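Local atomic coordinates of protein-tyrosine-phosphatase PTP1 (Arabidopsis thaliana, PDB entry 6KRW), a protein that removes phosphate from phosphotyrosine in proteins, including the MAP kinase MPK6, and with MKP1 modulates plant defence responses. Residues K62-I76 / S84-K96. Sequence-based numbering, arbitrary orientation.
Sequences KNRYSDVVPFDKNRI and SSAKGYVNASLIK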
loop_
_atom_site.group_PDB
_atom_site.type_symbol
_atom_site.label_atom_id
_atom_site.label_comp_id
_atom_site.label_asym_id
_atom_site.label_seq_id
_atom_site.Cartn_x
_atom_site.Cartn_y
_atom_site.Cartn_z
ATOM N N LYS A 62 1.896 -20.045 2.585
ATOM C CA LYS A 62 1.650 -18.920 1.648
ATOM C C LYS A 62 1.812 -17.588 2.383
ATOM O O LYS A 62 1.604 -16.537 1.759
ATOM C CB LYS A 62 0.249 -19.039 1.047
ATOM C CG LYS A 62 0.030 -20.282 0.201
ATOM C CD LYS A 62 -1.425 -20.502 -0.152
ATOM C CE LYS A 62 -1.652 -21.802 -0.888
ATOM N NZ LYS A 62 -3.093 -22.112 -1.005
ATOM N N ASN A 63 2.234 -17.638 3.640
ATOM C CA ASN A 63 2.478 -16.445 4.475
ATOM C C ASN A 63 3.979 -16.280 4.690
ATOM O O ASN A 63 4.614 -17.202 5.193
ATOM C CB ASN A 63 1.769 -16.573 5.820
ATOM C CG ASN A 63 0.271 -16.738 5.637
ATOM O OD1 ASN A 63 -0.295 -16.059 4.805
ATOM N ND2 ASN A 63 -0.349 -17.675 6.360
ATOM N N ARG A 64 4.481 -15.102 4.361
ATOM C CA ARG A 64 5.915 -14.780 4.583
ATOM C C ARG A 64 6.213 -14.777 6.085
ATOM O O ARG A 64 7.285 -15.273 6.498
ATOM C CB ARG A 64 6.220 -13.429 3.939
ATOM C CG ARG A 64 7.681 -13.048 4.052
ATOM C CD ARG A 64 8.023 -11.862 3.196
ATOM N NE ARG A 64 8.000 -12.183 1.780
ATOM C CZ ARG A 64 8.998 -12.794 1.114
ATOM N NH1 ARG A 64 10.125 -13.165 1.718
ATOM N NH2 ARG A 64 8.877 -12.991 -0.187
ATOM N N TYR A 65 5.275 -14.246 6.876
ATOM C CA TYR A 65 5.451 -14.145 8.332
ATOM C C TYR A 65 4.231 -14.757 8.990
ATOM O O TYR A 65 3.093 -14.513 8.533
ATOM C CB TYR A 65 5.601 -12.690 8.772
ATOM C CG TYR A 65 6.763 -11.982 8.136
ATOM C CD1 TYR A 65 8.051 -12.213 8.579
ATOM C CD2 TYR A 65 6.578 -11.153 7.046
ATOM C CE1 TYR A 65 9.124 -11.585 7.976
ATOM C CE2 TYR A 65 7.647 -10.500 6.445
ATOM C CZ TYR A 65 8.930 -10.730 6.905
ATOM O OH TYR A 65 9.999 -10.109 6.300
ATOM N N SER A 66 4.430 -15.517 10.055
ATOM C CA SER A 66 3.326 -16.317 10.638
ATOM C C SER A 66 2.283 -15.429 11.334
ATOM O O SER A 66 1.124 -15.888 11.460
ATOM C CB SER A 66 3.883 -17.357 11.561
ATOM O OG SER A 66 4.518 -16.754 12.670
ATOM N N ASP A 67 2.639 -14.228 11.775
ATOM C CA ASP A 67 1.739 -13.355 12.570
ATOM C C ASP A 67 1.277 -12.159 11.729
ATOM O O ASP A 67 0.687 -11.217 12.303
ATOM C CB ASP A 67 2.457 -12.918 13.846
ATOM C CG ASP A 67 3.776 -12.192 13.601
ATOM O OD1 ASP A 67 4.275 -12.224 12.461
ATOM O OD2 ASP A 67 4.304 -11.616 14.559
ATOM N N VAL A 68 1.525 -12.160 10.420
ATOM C CA VAL A 68 1.009 -11.069 9.553
ATOM C C VAL A 68 0.172 -11.710 8.460
ATOM O O VAL A 68 0.701 -12.269 7.492
ATOM C CB VAL A 68 2.111 -10.180 8.954
ATOM C CG1 VAL A 68 1.469 -9.070 8.124
ATOM C CG2 VAL A 68 2.999 -9.606 10.045
ATOM N N VAL A 69 -1.132 -11.723 8.675
ATOM C CA VAL A 69 -2.113 -12.433 7.840
ATOM C C VAL A 69 -3.344 -11.542 7.757
ATOM O O VAL A 69 -3.586 -10.727 8.659
ATOM C CB VAL A 69 -2.486 -13.800 8.428
ATOM C CG1 VAL A 69 -1.323 -14.764 8.389
ATOM C CG2 VAL A 69 -3.035 -13.683 9.841
ATOM N N PRO A 70 -4.133 -11.687 6.674
ATOM C CA PRO A 70 -5.374 -10.932 6.540
ATOM C C PRO A 70 -6.501 -11.554 7.384
ATOM O O PRO A 70 -6.567 -12.758 7.527
ATOM C CB PRO A 70 -5.712 -11.037 5.053
ATOM C CG PRO A 70 -5.197 -12.430 4.696
ATOM C CD PRO A 70 -3.903 -12.562 5.509
ATOM N N PHE A 71 -7.346 -10.662 7.863
ATOM C CA PHE A 71 -8.616 -11.086 8.504
ATOM C C PHE A 71 -9.514 -11.751 7.483
ATOM O O PHE A 71 -9.592 -11.340 6.305
ATOM C CB PHE A 71 -9.295 -9.854 9.089
ATOM C CG PHE A 71 -8.474 -9.087 10.078
ATOM C CD1 PHE A 71 -7.839 -9.726 11.139
ATOM C CD2 PHE A 71 -8.365 -7.710 10.003
ATOM C CE1 PHE A 71 -7.092 -9.004 12.057
ATOM C CE2 PHE A 71 -7.609 -6.983 10.908
ATOM C CZ PHE A 71 -6.974 -7.631 11.933
ATOM N N ASP A 72 -10.282 -12.740 7.929
ATOM C CA ASP A 72 -11.293 -13.364 7.054
ATOM C C ASP A 72 -12.254 -12.318 6.493
ATOM O O ASP A 72 -12.675 -12.463 5.326
ATOM C CB ASP A 72 -12.082 -14.424 7.818
ATOM C CG ASP A 72 -11.273 -15.625 8.258
ATOM O OD1 ASP A 72 -10.305 -15.983 7.569
ATOM O OD2 ASP A 72 -11.620 -16.260 9.273
ATOM N N LYS A 73 -12.602 -11.296 7.290
ATOM C CA LYS A 73 -13.713 -10.397 6.905
ATOM C C LYS A 73 -13.378 -9.587 5.645
ATOM O O LYS A 73 -14.289 -9.193 4.952
ATOM C CB LYS A 73 -14.072 -9.460 8.051
ATOM C CG LYS A 73 -13.011 -8.455 8.428
ATOM C CD LYS A 73 -13.410 -7.509 9.558
ATOM C CE LYS A 73 -12.307 -6.501 9.861
ATOM N NZ LYS A 73 -11.998 -5.666 8.674
ATOM N N ASN A 74 -12.076 -9.348 5.374
ATOM C CA ASN A 74 -11.734 -8.435 4.247
ATOM C C ASN A 74 -10.549 -8.974 3.462
ATOM O O ASN A 74 -9.981 -8.150 2.716
ATOM C CB ASN A 74 -11.496 -7.011 4.717
ATOM C CG ASN A 74 -10.207 -6.887 5.514
ATOM O OD1 ASN A 74 -9.862 -7.803 6.270
ATOM N ND2 ASN A 74 -9.512 -5.750 5.364
ATOM N N ARG A 75 -10.217 -10.231 3.548
ATOM C CA ARG A 75 -9.120 -10.795 2.742
ATOM C C ARG A 75 -9.550 -10.762 1.285
ATOM O O ARG A 75 -10.748 -10.854 0.944
ATOM C CB ARG A 75 -8.760 -12.204 3.176
ATOM C CG ARG A 75 -9.829 -13.258 2.944
ATOM C CD ARG A 75 -9.444 -14.593 3.534
ATOM N NE ARG A 75 -10.442 -15.593 3.181
ATOM C CZ ARG A 75 -10.447 -16.351 2.117
ATOM N NH1 ARG A 75 -9.442 -16.293 1.230
ATOM N NH2 ARG A 75 -11.469 -17.171 1.911
ATOM N N ILE A 76 -8.579 -10.609 0.397
ATOM C CA ILE A 76 -8.837 -10.726 -1.045
ATOM C C ILE A 76 -8.877 -12.198 -1.431
ATOM O O ILE A 76 -7.964 -12.949 -1.105
ATOM C CB ILE A 76 -7.751 -9.982 -1.852
ATOM C CG1 ILE A 76 -7.619 -8.527 -1.404
ATOM C CG2 ILE A 76 -8.025 -10.099 -3.346
ATOM C CD1 ILE A 76 -8.876 -7.673 -1.575
ATOM N N SER A 84 -9.979 -25.627 -4.197
ATOM C CA SER A 84 -11.122 -25.165 -3.372
ATOM C C SER A 84 -10.800 -25.271 -1.871
ATOM O O SER A 84 -11.338 -24.449 -1.096
ATOM C CB SER A 84 -12.405 -25.894 -3.733
ATOM O OG SER A 84 -12.420 -27.196 -3.186
ATOM N N SER A 85 -9.947 -26.211 -1.461
ATOM C CA SER A 85 -9.571 -26.363 -0.031
ATOM C C SER A 85 -8.828 -25.107 0.462
ATOM O O SER A 85 -8.880 -24.822 1.664
ATOM C CB SER A 85 -8.756 -27.611 0.192
ATOM O OG SER A 85 -7.510 -27.509 -0.479
ATOM N N ALA A 86 -8.198 -24.349 -0.439
ATOM C CA ALA A 86 -7.464 -23.115 -0.074
ATOM C C ALA A 86 -8.412 -21.919 0.126
ATOM O O ALA A 86 -7.975 -20.893 0.664
ATOM C CB ALA A 86 -6.453 -22.794 -1.124
ATOM N N LYS A 87 -9.663 -22.035 -0.307
ATOM C CA LYS A 87 -10.658 -20.938 -0.202
ATOM C C LYS A 87 -10.106 -19.661 -0.858
ATOM O O LYS A 87 -10.344 -18.566 -0.344
ATOM C CB LYS A 87 -11.078 -20.721 1.254
ATOM C CG LYS A 87 -11.673 -21.949 1.946
ATOM C CD LYS A 87 -12.169 -21.666 3.345
ATOM C CE LYS A 87 -12.861 -22.853 3.983
ATOM N NZ LYS A 87 -11.889 -23.829 4.516
ATOM N N GLY A 88 -9.365 -19.821 -1.963
ATOM C CA GLY A 88 -8.956 -18.639 -2.732
ATOM C C GLY A 88 -7.895 -17.801 -2.040
ATOM O O GLY A 88 -7.810 -16.603 -2.336
ATOM N N TYR A 89 -7.121 -18.397 -1.149
ATOM C CA TYR A 89 -6.320 -17.609 -0.191
ATOM C C TYR A 89 -5.106 -16.937 -0.864
ATOM O O TYR A 89 -4.297 -17.577 -1.538
ATOM C CB TYR A 89 -5.833 -18.483 0.963
ATOM C CG TYR A 89 -5.009 -17.682 1.918
ATOM C CD1 TYR A 89 -5.594 -16.746 2.744
ATOM C CD2 TYR A 89 -3.618 -17.769 1.922
ATOM C CE1 TYR A 89 -4.844 -15.948 3.586
ATOM C CE2 TYR A 89 -2.851 -16.975 2.755
ATOM C CZ TYR A 89 -3.456 -16.045 3.579
ATOM O OH TYR A 89 -2.755 -15.235 4.407
ATOM N N VAL A 90 -4.993 -15.658 -0.603
ATOM C CA VAL A 90 -3.761 -14.869 -0.813
ATOM C C VAL A 90 -3.590 -13.957 0.394
ATOM O O VAL A 90 -4.595 -13.490 0.977
ATOM C CB VAL A 90 -3.826 -14.132 -2.152
ATOM C CG1 VAL A 90 -5.030 -13.263 -2.299
ATOM C CG2 VAL A 90 -2.563 -13.308 -2.392
ATOM N N ASN A 91 -2.357 -13.714 0.812
ATOM C CA ASN A 91 -2.073 -12.830 1.959
ATOM C C ASN A 91 -2.250 -11.393 1.495
ATOM O O ASN A 91 -1.270 -10.751 1.076
ATOM C CB ASN A 91 -0.737 -13.149 2.591
ATOM C CG ASN A 91 -0.568 -12.453 3.918
ATOM O OD1 ASN A 91 -0.930 -11.283 4.069
ATOM N ND2 ASN A 91 0.011 -13.163 4.878
ATOM N N ALA A 92 -3.476 -10.892 1.529
ATOM C CA ALA A 92 -3.809 -9.590 0.937
ATOM C C ALA A 92 -5.102 -9.105 1.575
ATOM O O ALA A 92 -6.022 -9.958 1.778
ATOM C CB ALA A 92 -3.972 -9.690 -0.558
ATOM N N SER A 93 -5.155 -7.833 1.891
ATOM C CA SER A 93 -6.276 -7.204 2.625
ATOM C C SER A 93 -6.816 -6.018 1.856
ATOM O O SER A 93 -6.031 -5.198 1.340
ATOM C CB SER A 93 -5.772 -6.715 3.959
ATOM O OG SER A 93 -5.212 -7.749 4.721
ATOM N N LEU A 94 -8.125 -5.867 1.748
ATOM C CA LEU A 94 -8.761 -4.646 1.252
ATOM C C LEU A 94 -8.706 -3.535 2.276
ATOM O O LEU A 94 -9.229 -3.696 3.400
ATOM C CB LEU A 94 -10.210 -4.893 0.875
ATOM C CG LEU A 94 -10.894 -3.705 0.221
ATOM C CD1 LEU A 94 -10.261 -3.381 -1.123
ATOM C CD2 LEU A 94 -12.376 -3.962 0.084
ATOM N N ILE A 95 -8.069 -2.423 1.928
ATOM C CA ILE A 95 -8.009 -1.218 2.760
ATOM C C ILE A 95 -8.896 -0.195 2.113
ATOM O O ILE A 95 -8.602 0.284 1.014
ATOM C CB ILE A 95 -6.567 -0.705 2.939
ATOM C CG1 ILE A 95 -5.592 -1.814 3.295
ATOM C CG2 ILE A 95 -6.535 0.439 3.930
ATOM C CD1 ILE A 95 -5.895 -2.527 4.587
ATOM N N LYS A 96 -10.006 0.136 2.769
ATOM C CA LYS A 96 -11.037 1.011 2.191
ATOM C C LYS A 96 -11.623 1.838 3.325
ATOM O O LYS A 96 -12.146 1.257 4.269
ATOM C CB LYS A 96 -12.083 0.196 1.432
ATOM C CG LYS A 96 -13.192 0.997 0.787
ATOM C CD LYS A 96 -14.150 0.137 -0.007
ATOM C CE LYS A 96 -15.182 0.973 -0.731
ATOM N NZ LYS A 96 -16.144 0.141 -1.495
HETATM O O HOH W 1 -0.164 -15.343 -0.324
HETATM O O HOH W 2 -4.420 -20.162 -2.476
HETATM O O HOH W 3 -7.201 -8.174 6.511
HETATM O O HOH W 4 -7.276 -14.430 0.964
#
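Arg75 and Ser93 form an antiparallel non-hydrogen-bonded pair, flanked by the backbone bonds Ile76 N to Ala92 O (3.0 Å) and Leu94 N to Asn74 O. Residues 75-76 thus lie beside strand 92-95, which also pairs with strand 106-109 of the central sheet; before reaching it, residues 62-70 curve round Tyr89 and Asn91. The Asn91 amide, its CG anti to the backbone N (chi1 -168°), reaches into this loop: ND2 gives a straight bond to a lone pair of Val68 O (2.8 Å, 169°) and a more bent one to Asn63 OD1, approaching from above that carbonyl plane. The same OD1 accepts the Tyr89 hydroxyl (OH to OD1 2.6 Å), amide and ring almost perpendicular. Pro70 CG packs 3.7 Å from Tyr89 CE1, while the Lys62 chain runs past the ring edge on the CD2 side. The extended Arg75 side chain grips Lys87 O end-on with NH1 and NH2, both 2.9 Å from it, tying Arg75 to the type I' turn Ala86-Tyr89. A phenylalanine in place of Tyr89 would probably leave Asn63 OD1 relying on the bent Asn91 bond. Asn91 OD1 is taken by Arg278. The bonds of buried Tyr89 and Asn91 thus tie the KNRYxDV loop, the phosphotyrosine-recognition loop of classical PTPs, to residues 89-91, where the chain turns into strand 92-95; Val68 lies about 4 Å, side chain to side chain, from Ile241, a probable substrate-binding residue.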